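Local coordinates for protein VipE (Legionella pneumophila subsp. pneumophila str. Philadelphia 1, PDB 4QN8) that is an effector protein of Legionella, here its all-helical N-terminal part, with a molecular activity that is not established but probably exerted in the host cell, at residues 3-8 with 59-64; 81-86 with 120-125; 97-102 with 130-135; 107-112 with 144-149. All coordinates share one frame; numbering follows the deposited sequence.

Contact 1. Residues 3-8 with 59-64; sequences MPLTQT and MDAIKD
Asp64 OD2 is gripped by two donors at the N-terminal end of helix 6-20, one from its N-cap residue and one from its first turn. The hydroxyl of Thr8 gives the shorter bond, OG1 to Asp64 OD2 at 2.6 Å, and takes the anti lone pair, the one facing away from OD1. The backbone N of Leu5, the N-cap residue, reaches Asp64 OD2 at 2.9 Å from above the carboxylate plane, 36° out of it. With CG of Asp64 anti to its own backbone N (chi1 -170°), the carboxylate is carried across to the N-terminal residues, where CB of Pro4 also lies 3.4 Å from Asp64 OD2. A negative group thus sits close to the start of a helix, where the helix dipole would be expected to favour the charged form. A water extends the polar seam: it donates to Thr8 OG1 and to the carbonyl O of Ala61, joining one helix to a backbone oxygen of the other. Van der Waals contact surrounds this. CD1 of Leu5 rests 3.9 Å from Ala61 CA, and the extended chain of Gln7 lays its amide beside the same alanine, NE2 to Ala61 CB 3.7 Å, while Gln7 OE1 accepts from Thr39 N. The contact docks the first turn of helix 6-20 on helix 58-69, which through Met59 and Ile62 also packs against helix 103-114.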
loop_
_atom_site.group_PDB
_atom_site.type_symbol
_atom_site.label_atom_id
_atom_site.label_comp_id
_atom_site.label_asym_id
_atom_site.label_seq_id
_atom_site.Cartn_x
_atom_site.Cartn_y
_atom_site.Cartn_z
HETATM N N MSE A 3 -13.662 13.708 -6.329
HETATM C CA MSE A 3 -12.255 13.940 -6.649
HETATM C C MSE A 3 -11.334 13.435 -5.541
HETATM O O MSE A 3 -11.671 13.521 -4.357
HETATM C CB MSE A 3 -11.993 15.429 -6.920
HETATM C CG MSE A 3 -12.566 15.931 -8.245
HETATM SE SE MSE A 3 -11.654 15.193 -9.808
HETATM C CE MSE A 3 -10.196 16.482 -9.970
ATOM N N PRO A 4 -10.167 12.894 -5.924
ATOM C CA PRO A 4 -9.190 12.425 -4.931
ATOM C C PRO A 4 -8.563 13.593 -4.176
ATOM O O PRO A 4 -8.762 14.748 -4.555
ATOM C CB PRO A 4 -8.121 11.736 -5.784
ATOM C CG PRO A 4 -8.273 12.330 -7.154
ATOM C CD PRO A 4 -9.734 12.627 -7.307
ATOM N N LEU A 5 -7.813 13.294 -3.119
ATOM C CA LEU A 5 -7.041 14.309 -2.419
ATOM C C LEU A 5 -6.054 14.973 -3.368
ATOM O O LEU A 5 -5.588 14.338 -4.325
ATOM C CB LEU A 5 -6.240 13.659 -1.297
ATOM C CG LEU A 5 -7.084 12.984 -0.217
ATOM C CD1 LEU A 5 -6.224 12.109 0.688
ATOM C CD2 LEU A 5 -7.766 14.066 0.584
ATOM N N THR A 6 -5.732 16.239 -3.103
ATOM C CA THR A 6 -4.736 16.945 -3.904
ATOM C C THR A 6 -3.388 16.225 -3.838
ATOM O O THR A 6 -2.700 16.068 -4.852
ATOM C CB THR A 6 -4.604 18.412 -3.471
ATOM O OG1 THR A 6 -5.876 19.060 -3.634
ATOM C CG2 THR A 6 -3.561 19.130 -4.324
ATOM N N GLN A 7 -3.026 15.762 -2.644
ATOM C CA GLN A 7 -1.817 14.973 -2.448
ATOM C C GLN A 7 -1.770 13.790 -3.428
ATOM O O GLN A 7 -0.745 13.529 -4.068
ATOM C CB GLN A 7 -1.792 14.470 -1.001
ATOM C CG GLN A 7 -0.652 13.555 -0.677
ATOM C CD GLN A 7 -0.613 13.157 0.790
ATOM O OE1 GLN A 7 0.280 12.428 1.205
ATOM N NE2 GLN A 7 -1.572 13.651 1.583
ATOM N N THR A 8 -2.893 13.093 -3.557
ATOM C CA THR A 8 -2.995 11.957 -4.464
ATOM C C THR A 8 -2.772 12.394 -5.901
ATOM O O THR A 8 -2.002 11.775 -6.636
ATOM C CB THR A 8 -4.369 11.311 -4.359
ATOM O OG1 THR A 8 -4.456 10.636 -3.101
ATOM C CG2 THR A 8 -4.599 10.300 -5.498
HETATM N N MSE A 59 -2.788 6.686 6.544
HETATM C CA MSE A 59 -3.423 5.610 5.787
HETATM C C MSE A 59 -4.535 6.103 4.864
HETATM O O MSE A 59 -4.665 5.595 3.748
HETATM C CB MSE A 59 -3.930 4.468 6.667
HETATM C CG MSE A 59 -4.633 3.390 5.828
HETATM SE SE MSE A 59 -3.451 2.664 4.425
HETATM C CE MSE A 59 -2.240 2.054 5.782
ATOM N N ASP A 60 -5.321 7.090 5.297
ATOM C CA ASP A 60 -6.345 7.650 4.408
ATOM C C ASP A 60 -5.706 8.100 3.094
ATOM O O ASP A 60 -6.263 7.887 2.016
ATOM C CB ASP A 60 -7.028 8.864 5.046
ATOM C CG ASP A 60 -7.989 8.496 6.174
ATOM O OD1 ASP A 60 -8.466 7.338 6.222
ATOM O OD2 ASP A 60 -8.268 9.396 7.010
ATOM N N ALA A 61 -4.546 8.741 3.193
ATOM C CA ALA A 61 -3.895 9.304 2.009
ATOM C C ALA A 61 -3.350 8.214 1.094
ATOM O O ALA A 61 -3.469 8.297 -0.136
ATOM C CB ALA A 61 -2.787 10.244 2.423
ATOM N N ILE A 62 -2.727 7.202 1.690
ATOM C CA ILE A 62 -2.210 6.078 0.909
ATOM C C ILE A 62 -3.356 5.315 0.233
ATOM O O ILE A 62 -3.267 4.947 -0.944
ATOM C CB ILE A 62 -1.368 5.116 1.791
ATOM C CG1 ILE A 62 -0.238 5.885 2.496
ATOM C CG2 ILE A 62 -0.828 3.962 0.951
ATOM C CD1 ILE A 62 0.673 5.018 3.365
ATOM N N LYS A 63 -4.440 5.083 0.976
ATOM C CA LYS A 63 -5.611 4.408 0.429
ATOM C C LYS A 63 -6.126 5.167 -0.781
ATOM O O LYS A 63 -6.458 4.572 -1.812
ATOM C CB LYS A 63 -6.729 4.344 1.483
ATOM C CG LYS A 63 -6.605 3.239 2.532
ATOM C CD LYS A 63 -7.799 3.371 3.478
ATOM C CE LYS A 63 -7.818 2.364 4.594
ATOM N NZ LYS A 63 -8.932 2.732 5.516
ATOM N N ASP A 64 -6.195 6.488 -0.652
ATOM C CA ASP A 64 -6.749 7.316 -1.721
ATOM C C ASP A 64 -5.898 7.166 -2.981
ATOM O O ASP A 64 -6.428 7.056 -4.094
ATOM C CB ASP A 64 -6.846 8.775 -1.261
ATOM C CG ASP A 64 -7.644 9.647 -2.221
ATOM O OD1 ASP A 64 -8.874 9.441 -2.345
ATOM O OD2 ASP A 64 -7.041 10.543 -2.845
HETATM O O HOH W 1 -2.470 10.546 -1.340
#

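Contact 2. Residues 81-86 with 120-125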
loop_
_atom_site.group_PDB
_atom_site.type_symbol
_atom_site.label_atom_id
_atom_site.label_comp_id
_atom_site.label_asym_id
_atom_site.label_seq_id
_atom_site.Cartn_x
_atom_site.Cartn_y
_atom_site.Cartn_z
ATOM N N LEU A 81 4.160 -5.276 -9.425
ATOM C CA LEU A 81 4.476 -4.081 -8.637
ATOM C C LEU A 81 4.459 -4.401 -7.147
ATOM O O LEU A 81 5.371 -4.025 -6.414
ATOM C CB LEU A 81 3.507 -2.929 -8.925
ATOM C CG LEU A 81 3.687 -2.146 -10.224
ATOM C CD1 LEU A 81 2.518 -1.183 -10.408
ATOM C CD2 LEU A 81 5.011 -1.395 -10.231
ATOM N N THR A 82 3.442 -5.121 -6.697
ATOM C CA THR A 82 3.351 -5.444 -5.274
ATOM C C THR A 82 4.542 -6.289 -4.805
ATOM O O THR A 82 5.093 -6.071 -3.709
ATOM C CB THR A 82 2.031 -6.164 -4.996
ATOM O OG1 THR A 82 0.958 -5.281 -5.339
ATOM C CG2 THR A 82 1.907 -6.549 -3.515
ATOM N N SER A 83 4.960 -7.235 -5.629
ATOM C CA SER A 83 6.103 -8.078 -5.270
ATOM C C SER A 83 7.390 -7.269 -5.173
ATOM O O SER A 83 8.201 -7.482 -4.258
ATOM C CB SER A 83 6.299 -9.202 -6.293
ATOM O OG SER A 83 5.238 -10.132 -6.225
ATOM N N ARG A 84 7.577 -6.350 -6.114
ATOM C CA ARG A 84 8.740 -5.481 -6.079
ATOM C C ARG A 84 8.721 -4.607 -4.844
ATOM O O ARG A 84 9.751 -4.407 -4.203
ATOM C CB ARG A 84 8.799 -4.605 -7.328
ATOM C CG ARG A 84 9.119 -5.361 -8.577
ATOM C CD ARG A 84 9.112 -4.408 -9.741
ATOM N NE ARG A 84 10.281 -3.524 -9.737
ATOM C CZ ARG A 84 10.326 -2.373 -10.405
ATOM N NH1 ARG A 84 9.264 -1.970 -11.096
ATOM N NH2 ARG A 84 11.419 -1.620 -10.375
HETATM N N MSE A 85 7.547 -4.085 -4.495
HETATM C CA MSE A 85 7.454 -3.217 -3.336
HETATM C C MSE A 85 7.819 -3.973 -2.069
HETATM O O MSE A 85 8.483 -3.426 -1.181
HETATM C CB MSE A 85 6.052 -2.607 -3.225
HETATM C CG MSE A 85 5.755 -1.623 -4.348
HETATM SE SE MSE A 85 3.943 -0.975 -4.093
HETATM C CE MSE A 85 3.824 0.246 -5.598
ATOM N N ILE A 86 7.411 -5.230 -1.993
ATOM C CA ILE A 86 7.736 -6.044 -0.823
ATOM C C ILE A 86 9.253 -6.286 -0.774
ATOM O O ILE A 86 9.869 -6.176 0.292
ATOM C CB ILE A 86 6.908 -7.362 -0.793
ATOM C CG1 ILE A 86 5.458 -7.037 -0.396
ATOM C CG2 ILE A 86 7.509 -8.376 0.169
ATOM C CD1 ILE A 86 4.402 -8.020 -0.889
ATOM N N GLU A 120 -2.325 -14.265 -2.856
ATOM C CA GLU A 120 -1.890 -15.233 -1.854
ATOM C C GLU A 120 -0.411 -15.608 -1.990
ATOM O O GLU A 120 0.246 -15.941 -0.997
ATOM C CB GLU A 120 -2.766 -16.487 -1.918
ATOM C CG GLU A 120 -2.532 -17.454 -0.793
ATOM C CD GLU A 120 -2.872 -16.876 0.572
ATOM O OE1 GLU A 120 -3.542 -15.813 0.655
ATOM O OE2 GLU A 120 -2.472 -17.505 1.569
ATOM N N GLU A 121 0.117 -15.535 -3.208
ATOM C CA GLU A 121 1.506 -15.912 -3.456
ATOM C C GLU A 121 2.525 -15.009 -2.736
ATOM O O GLU A 121 3.673 -15.406 -2.530
ATOM C CB GLU A 121 1.786 -15.944 -4.961
ATOM C CG GLU A 121 0.878 -16.894 -5.745
ATOM C CD GLU A 121 1.106 -16.817 -7.249
ATOM O OE1 GLU A 121 2.092 -16.166 -7.670
ATOM O OE2 GLU A 121 0.299 -17.405 -8.008
ATOM N N HIS A 122 2.107 -13.810 -2.359
ATOM C CA HIS A 122 3.017 -12.859 -1.708
ATOM C C HIS A 122 3.431 -13.334 -0.321
ATOM O O HIS A 122 4.486 -12.938 0.189
ATOM C CB HIS A 122 2.389 -11.473 -1.582
ATOM C CG HIS A 122 2.182 -10.773 -2.884
ATOM N ND1 HIS A 122 3.201 -10.569 -3.790
ATOM C CD2 HIS A 122 1.076 -10.205 -3.421
ATOM C CE1 HIS A 122 2.722 -9.913 -4.839
ATOM N NE2 HIS A 122 1.444 -9.676 -4.630
ATOM N N PHE A 123 2.606 -14.182 0.291
ATOM C CA PHE A 123 2.904 -14.674 1.639
ATOM C C PHE A 123 3.972 -15.748 1.636
ATOM O O PHE A 123 4.435 -16.162 2.694
ATOM C CB PHE A 123 1.626 -15.157 2.330
ATOM C CG PHE A 123 0.609 -14.067 2.495
ATOM C CD1 PHE A 123 0.670 -13.199 3.575
ATOM C CD2 PHE A 123 -0.368 -13.864 1.540
ATOM C CE1 PHE A 123 -0.252 -12.173 3.715
ATOM C CE2 PHE A 123 -1.293 -12.838 1.676
ATOM C CZ PHE A 123 -1.232 -11.991 2.759
ATOM N N ASN A 124 4.355 -16.187 0.441
ATOM C CA ASN A 124 5.460 -17.121 0.255
ATOM C C ASN A 124 6.800 -16.435 -0.008
ATOM O O ASN A 124 7.840 -17.097 -0.088
ATOM C CB ASN A 124 5.150 -18.079 -0.900
ATOM C CG ASN A 124 4.056 -19.062 -0.561
ATOM O OD1 ASN A 124 3.876 -19.431 0.603
ATOM N ND2 ASN A 124 3.315 -19.499 -1.578
ATOM N N SER A 125 6.773 -15.114 -0.139
ATOM C CA SER A 125 7.947 -14.354 -0.550
ATOM C C SER A 125 8.986 -14.357 0.569
ATOM O O SER A 125 8.632 -14.495 1.751
ATOM C CB SER A 125 7.547 -12.915 -0.892
ATOM O OG SER A 125 7.066 -12.253 0.273
HETATM O O HOH W 2 5.842 -11.234 -3.381
#
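Van der Waals and CH-pi contact centres on the imidazole of His122, which reaches from the 3-10 turn 121-124 to helix 75-88. The methyl CG2 of Thr82 stands over one face of the ring in a CH-pi contact, 3.7 Å from the His122 centroid and 27° off the normal, displaced toward the rim nearest NE2. Thr82 places this methyl by holding CG2 anti to its backbone N, while its hydroxyl turns back to the carbonyl of Leu78 in the preceding helical turn. Ile86, one turn further along, brings CD1 obliquely to the imidazole at 4.0 Å from His122 ND1, and its other branch, CG2, lies 3.9 Å from Ser125 OG. Thr82, Ser83 and Ile86, at i, i+1 and i+4, lie on one face of helix 75-88, which packs here on the 3-10 turn leading into helix 126-131 of an all-helical fold. Polar contact runs round the edge of the ring. Ser83 OG is hydrogen-bonded to His79 O in its own helix, and a water in the ring plane links it to the imidazole, 2.8 Å from His122 ND1 and 3.1 Å from Ser83 OG. The other nitrogen, NE2, is hydrogen-bonded to Glu111 of helix 103-114, so both ring nitrogens have partners and the rotation of the imidazole is set. His79 stacks on the ring as well. Within the turn, Ser125 OG donates to His122 O at 2.7 Å, and the backbone N of Ser125 is a second donor to that carbonyl. Ser125 is the N-cap of helix 126-131.

Contact 3. Residues 97-102 with 130-135. With BME (beta-mercaptoethanol), chain D.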
loop_
_atom_site.group_PDB
_atom_site.type_symbol
_atom_site.label_atom_id
_atom_site.label_comp_id
_atom_site.label_asym_id
_atom_site.label_seq_id
_atom_site.Cartn_x
_atom_site.Cartn_y
_atom_site.Cartn_z
ATOM N N PHE A 97 7.805 -4.302 9.828
ATOM C CA PHE A 97 7.347 -4.472 8.451
ATOM C C PHE A 97 5.836 -4.745 8.446
ATOM O O PHE A 97 5.366 -5.612 9.183
ATOM C CB PHE A 97 8.130 -5.605 7.776
ATOM C CG PHE A 97 7.758 -5.835 6.330
ATOM C CD1 PHE A 97 8.084 -4.903 5.360
ATOM C CD2 PHE A 97 7.113 -7.001 5.940
ATOM C CE1 PHE A 97 7.763 -5.124 4.024
ATOM C CE2 PHE A 97 6.793 -7.226 4.612
ATOM C CZ PHE A 97 7.113 -6.278 3.652
HETATM N N MSE A 98 5.099 -3.961 7.650
HETATM C CA MSE A 98 3.633 -4.038 7.473
HETATM C C MSE A 98 2.752 -3.495 8.600
HETATM O O MSE A 98 1.529 -3.450 8.448
HETATM C CB MSE A 98 3.163 -5.451 7.102
HETATM C CG MSE A 98 3.683 -5.974 5.801
HETATM SE SE MSE A 98 2.463 -5.411 4.394
HETATM C CE MSE A 98 3.480 -5.942 2.793
ATOM N N ARG A 99 3.336 -3.095 9.723
ATOM C CA ARG A 99 2.537 -2.570 10.829
ATOM C C ARG A 99 2.247 -1.083 10.624
ATOM O O ARG A 99 1.167 -0.601 10.963
ATOM C CB ARG A 99 3.230 -2.772 12.184
ATOM C CG ARG A 99 4.225 -3.933 12.266
ATOM C CD ARG A 99 3.604 -5.280 11.947
ATOM N NE ARG A 99 4.088 -6.359 12.814
ATOM C CZ ARG A 99 5.206 -7.059 12.621
ATOM N NH1 ARG A 99 6.016 -6.798 11.599
ATOM N NH2 ARG A 99 5.522 -8.028 13.471
ATOM N N GLY A 100 3.222 -0.358 10.082
ATOM C CA GLY A 100 3.054 1.056 9.826
ATOM C C GLY A 100 2.182 1.250 8.604
ATOM O O GLY A 100 1.944 0.301 7.842
ATOM N N SER A 101 1.686 2.470 8.414
ATOM C CA SER A 101 0.882 2.765 7.231
ATOM C C SER A 101 1.840 2.927 6.076
ATOM O O SER A 101 2.684 3.823 6.095
ATOM C CB SER A 101 0.079 4.055 7.420
ATOM O OG SER A 101 -0.713 4.000 8.603
ATOM N N SER A 102 1.722 2.070 5.068
ATOM C CA SER A 102 2.697 2.041 3.987
ATOM C C SER A 102 2.086 1.705 2.641
ATOM O O SER A 102 1.038 1.060 2.561
ATOM C CB SER A 102 3.779 1.012 4.282
ATOM O OG SER A 102 3.248 -0.288 4.124
ATOM N N THR A 130 10.401 -13.971 6.119
ATOM C CA THR A 130 11.387 -13.536 7.113
ATOM C C THR A 130 10.728 -12.776 8.260
ATOM O O THR A 130 11.042 -13.004 9.437
ATOM C CB THR A 130 12.460 -12.621 6.485
ATOM O OG1 THR A 130 13.221 -13.364 5.527
ATOM C CG2 THR A 130 13.406 -12.073 7.557
ATOM N N GLU A 131 9.813 -11.880 7.905
ATOM C CA GLU A 131 9.223 -10.928 8.848
ATOM C C GLU A 131 8.033 -11.514 9.605
ATOM O O GLU A 131 7.675 -11.025 10.679
ATOM C CB GLU A 131 8.766 -9.672 8.095
ATOM C CG GLU A 131 9.873 -8.958 7.320
ATOM C CD GLU A 131 10.646 -7.964 8.155
ATOM O OE1 GLU A 131 11.333 -7.108 7.549
ATOM O OE2 GLU A 131 10.571 -8.027 9.409
ATOM N N PHE A 132 7.409 -12.533 9.018
ATOM C CA PHE A 132 6.291 -13.255 9.643
ATOM C C PHE A 132 6.544 -14.758 9.511
ATOM O O PHE A 132 5.938 -15.433 8.665
ATOM C CB PHE A 132 4.968 -12.862 8.962
ATOM C CG PHE A 132 4.606 -11.410 9.134
ATOM C CD1 PHE A 132 5.079 -10.450 8.250
ATOM C CD2 PHE A 132 3.800 -11.000 10.187
ATOM C CE1 PHE A 132 4.754 -9.104 8.403
ATOM C CE2 PHE A 132 3.462 -9.649 10.347
ATOM C CZ PHE A 132 3.947 -8.702 9.457
ATOM N N PRO A 133 7.460 -15.289 10.339
ATOM C CA PRO A 133 7.950 -16.661 10.128
ATOM C C PRO A 133 6.997 -17.780 10.564
ATOM O O PRO A 133 7.104 -18.893 10.040
ATOM C CB PRO A 133 9.256 -16.703 10.935
ATOM C CG PRO A 133 9.110 -15.622 11.966
ATOM C CD PRO A 133 8.242 -14.558 11.351
ATOM N N GLY A 134 6.089 -17.501 11.495
ATOM C CA GLY A 134 5.212 -18.537 12.009
ATOM C C GLY A 134 3.806 -18.476 11.448
ATOM O O GLY A 134 3.339 -17.407 11.039
ATOM N N GLU A 135 3.132 -19.625 11.434
ATOM C CA GLU A 135 1.748 -19.713 10.971
ATOM C C GLU A 135 0.892 -18.612 11.575
ATOM O O GLU A 135 0.126 -17.946 10.881
ATOM C CB GLU A 135 1.139 -21.044 11.391
ATOM C CG GLU A 135 1.412 -22.217 10.488
ATOM C CD GLU A 135 0.513 -23.390 10.833
ATOM O OE1 GLU A 135 0.794 -24.085 11.838
ATOM O OE2 GLU A 135 -0.490 -23.598 10.116
HETATM C C1 BME D . 1.621 4.708 10.719
HETATM C C2 BME D . 2.668 5.411 9.872
HETATM O O1 BME D . 0.366 5.320 10.526
HETATM S S2 BME D . 4.312 4.715 10.115
HETATM O O HOH W 3 10.365 -5.815 10.563
HETATM O O HOH W 4 8.388 -8.522 11.337
#
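The loop before helix 103-114 meets the C-terminal end of helix 126-131, where Phe132 is the first residue to leave helical geometry. Phe132 carries much of the contact through the far end of its ring. In the conformer of Arg99 described here, one of two, Phe132 CZ lies 3.5 Å from Arg99 NH1, over one face of the guanidinium; the two flat groups are 35° apart, a tilted approach rather than a parallel stack. At the ring's edge the carbonyl O of Phe97 comes 3.4 Å from Phe132 CZ, and CB of Met98 lies 4.1 Å from the same atom. Arg99 NH1 also donates to Phe97 O at 2.8 Å, which would hold the guanidinium beside the ring. Glu131 sets CG anti to its carbonyl carbon (chi1 -58°) and bends at chi2, laying CD 3.5 Å from Phe97 CB. Two waters bridge the polar groups: one accepts from Phe97 N and donates to Glu131 OE2, the other links Arg99 NH1 with Glu131 O and OE2. Arg127 forms a salt bridge with Glu131 and a cation-pi contact with Phe97. Further along the loop, Ser101 OG is hydrogen-bonded to O1 of a beta-mercaptoethanol, 2.6 Å, probably from the crystallisation liquor. The arrangement is loop-to-helix-end packing in an all-helical domain, with Phe132 wedged between loop 97-102 and Ile138 and Leu141 of helix 135-154.

Contact 4. Residues 107-112 with 144-149; sequences FLAFEM and VILNPI
Leu108 holds CG anti to its backbone N (chi1 176°), which swings its branched end toward helix 135-154, whereas Leu146 has CG anti to its carbonyl carbon (chi1 -69°) and extends both methyls to meet it. The two leucines cross at about a right angle, CD2 of Leu108 lying 3.8 Å from Leu146 CD1. That same methyl is approached by Met112, a selenomethionine; in the conformer described, one of two, its SE stands 3.5 Å from Leu146 CD1. Leu146 is therefore received between side chains one helical turn apart on helix 103-114. Ala109 fills the next place on this face. Its short side chain lets the backbones draw near, and its CB packs 3.6 Å from Ile149 CG2. The CA atoms of Ala109 and Ile149, the nearest pair across the two segments, are 5.9 Å apart. The segment axes have a closest approach of 9.1 Å. No hydrogen bond joins the two segments: the interface is wholly apolar in its side-chain contacts. Helix 135-154 is irregular here, with a wider pi-type turn at 144-146 and a kink at Pro148 and Ile149; proline has no N-H to give, and the bond from Ile149 N to Leu146 O is weak. Phe123 touches both Met112 and Leu146, while the neighbouring Glu111 looks to His79 and His122 on another side of its helix. A helix pair crossing at -67° with apolar side chains between is the kind of packing found in a compact, all-alpha globular domain.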
loop_
_atom_site.group_PDB
_atom_site.type_symbol
_atom_site.label_atom_id
_atom_site.label_comp_id
_atom_site.label_asym_id
_atom_site.label_seq_id
_atom_site.Cartn_x
_atom_site.Cartn_y
_atom_site.Cartn_z
ATOM N N PHE A 107 -0.975 -1.647 -1.415
ATOM C CA PHE A 107 -0.988 -2.365 -2.685
ATOM C C PHE A 107 -1.338 -3.836 -2.463
ATOM O O PHE A 107 -2.132 -4.413 -3.223
ATOM C CB PHE A 107 0.367 -2.243 -3.381
ATOM C CG PHE A 107 0.371 -1.274 -4.523
ATOM C CD1 PHE A 107 0.225 0.087 -4.303
ATOM C CD2 PHE A 107 0.523 -1.727 -5.817
ATOM C CE1 PHE A 107 0.220 0.978 -5.356
ATOM C CE2 PHE A 107 0.523 -0.838 -6.882
ATOM C CZ PHE A 107 0.362 0.520 -6.643
ATOM N N LEU A 108 -0.757 -4.443 -1.434
ATOM C CA LEU A 108 -1.062 -5.846 -1.125
ATOM C C LEU A 108 -2.541 -6.013 -0.782
ATOM O O LEU A 108 -3.200 -6.940 -1.262
ATOM C CB LEU A 108 -0.180 -6.364 0.024
ATOM C CG LEU A 108 -0.409 -7.787 0.556
ATOM C CD1 LEU A 108 -0.262 -8.822 -0.546
ATOM C CD2 LEU A 108 0.605 -8.086 1.660
ATOM N N ALA A 109 -3.060 -5.112 0.052
ATOM C CA ALA A 109 -4.479 -5.132 0.419
ATOM C C ALA A 109 -5.398 -4.960 -0.789
ATOM O O ALA A 109 -6.468 -5.562 -0.853
ATOM C CB ALA A 109 -4.779 -4.065 1.459
ATOM N N PHE A 110 -4.993 -4.127 -1.735
ATOM C CA PHE A 110 -5.816 -3.882 -2.910
ATOM C C PHE A 110 -5.836 -5.132 -3.771
ATOM O O PHE A 110 -6.882 -5.531 -4.304
ATOM C CB PHE A 110 -5.244 -2.706 -3.691
ATOM C CG PHE A 110 -6.053 -2.319 -4.887
ATOM C CD1 PHE A 110 -7.123 -1.442 -4.759
ATOM C CD2 PHE A 110 -5.742 -2.823 -6.137
ATOM C CE1 PHE A 110 -7.868 -1.069 -5.869
ATOM C CE2 PHE A 110 -6.479 -2.449 -7.259
ATOM C CZ PHE A 110 -7.545 -1.571 -7.122
ATOM N N GLU A 111 -4.674 -5.756 -3.915
ATOM C CA GLU A 111 -4.620 -6.994 -4.671
ATOM C C GLU A 111 -5.416 -8.084 -3.970
ATOM O O GLU A 111 -6.065 -8.900 -4.638
ATOM C CB GLU A 111 -3.179 -7.458 -4.956
ATOM C CG GLU A 111 -3.141 -8.524 -6.065
ATOM C CD GLU A 111 -1.760 -9.114 -6.285
ATOM O OE1 GLU A 111 -0.771 -8.533 -5.781
ATOM O OE2 GLU A 111 -1.658 -10.152 -6.990
HETATM N N MSE A 112 -5.390 -8.124 -2.637
HETATM C CA MSE A 112 -6.170 -9.142 -1.945
HETATM C C MSE A 112 -7.665 -8.873 -2.045
HETATM O O MSE A 112 -8.482 -9.811 -2.006
HETATM C CB MSE A 112 -5.743 -9.259 -0.486
HETATM C CG MSE A 112 -4.313 -9.729 -0.346
HETATM SE SE MSE A 112 -3.724 -9.608 1.484
HETATM C CE MSE A 112 -4.659 -11.147 2.215
ATOM N N VAL A 144 -5.755 -9.358 11.015
ATOM C CA VAL A 144 -5.747 -8.122 11.805
ATOM C C VAL A 144 -5.131 -6.952 11.050
ATOM O O VAL A 144 -5.726 -5.868 10.969
ATOM C CB VAL A 144 -5.003 -8.308 13.140
ATOM C CG1 VAL A 144 -4.909 -6.981 13.891
ATOM C CG2 VAL A 144 -5.705 -9.370 13.983
ATOM N N ILE A 145 -3.946 -7.171 10.483
ATOM C CA ILE A 145 -3.184 -6.076 9.886
ATOM C C ILE A 145 -3.706 -5.680 8.505
ATOM O O ILE A 145 -3.931 -4.503 8.240
ATOM C CB ILE A 145 -1.672 -6.390 9.865
ATOM C CG1 ILE A 145 -1.154 -6.486 11.308
ATOM C CG2 ILE A 145 -0.902 -5.315 9.131
ATOM C CD1 ILE A 145 0.333 -6.841 11.388
ATOM N N LEU A 146 -3.931 -6.662 7.644
ATOM C CA LEU A 146 -4.419 -6.372 6.293
ATOM C C LEU A 146 -5.946 -6.181 6.209
ATOM O O LEU A 146 -6.438 -5.389 5.392
ATOM C CB LEU A 146 -3.937 -7.468 5.331
ATOM C CG LEU A 146 -2.421 -7.444 5.099
ATOM C CD1 LEU A 146 -1.920 -8.708 4.392
ATOM C CD2 LEU A 146 -2.033 -6.223 4.291
ATOM N N ASN A 147 -6.682 -6.898 7.050
ATOM C CA ASN A 147 -8.146 -6.966 6.960
ATOM C C ASN A 147 -8.932 -5.650 6.851
ATOM O O ASN A 147 -9.817 -5.539 6.004
ATOM C CB ASN A 147 -8.731 -7.848 8.068
ATOM C CG ASN A 147 -10.229 -7.982 7.966
ATOM O OD1 ASN A 147 -10.746 -8.689 7.090
ATOM N ND2 ASN A 147 -10.946 -7.316 8.873
ATOM N N PRO A 148 -8.623 -4.653 7.700
ATOM C CA PRO A 148 -9.390 -3.405 7.589
ATOM C C PRO A 148 -9.137 -2.678 6.271
ATOM O O PRO A 148 -10.021 -1.984 5.742
ATOM C CB PRO A 148 -8.867 -2.565 8.768
ATOM C CG PRO A 148 -7.536 -3.149 9.097
ATOM C CD PRO A 148 -7.672 -4.616 8.826
ATOM N N ILE A 149 -7.930 -2.829 5.745
ATOM C CA ILE A 149 -7.595 -2.150 4.512
ATOM C C ILE A 149 -8.259 -2.891 3.342
ATOM O O ILE A 149 -8.824 -2.265 2.440
ATOM C CB ILE A 149 -6.078 -2.058 4.329
ATOM C CG1 ILE A 149 -5.453 -1.579 5.642
ATOM C CG2 ILE A 149 -5.742 -1.075 3.224
ATOM C CD1 ILE A 149 -3.981 -1.399 5.549
#

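In the fold
Contacts 2, 3 and 4 are buried, contact 1 only partly. Helix 103-114, which carries contact 4, also borders contact 2: Glu111 of contact 4 bonds His122 of contact 2. Contact 4 lies deepest, about 8 Å between its centre and that of the chain, and is purely apolar; contacts 1, 2 and 3 lie 12 to 13 Å out and bring in water. Contact 1 relies on a carboxylate, contact 2 on an imidazole, contact 3 on an arginine, an aromatic ring and a carboxylate. Contacts 2, 3 and 4 interlock along the chain and touch one another, through Ile86 with Met98 and Met98 with Leu108. Contact 1 precedes them in series and meets contacts 3 and 4 through Met59.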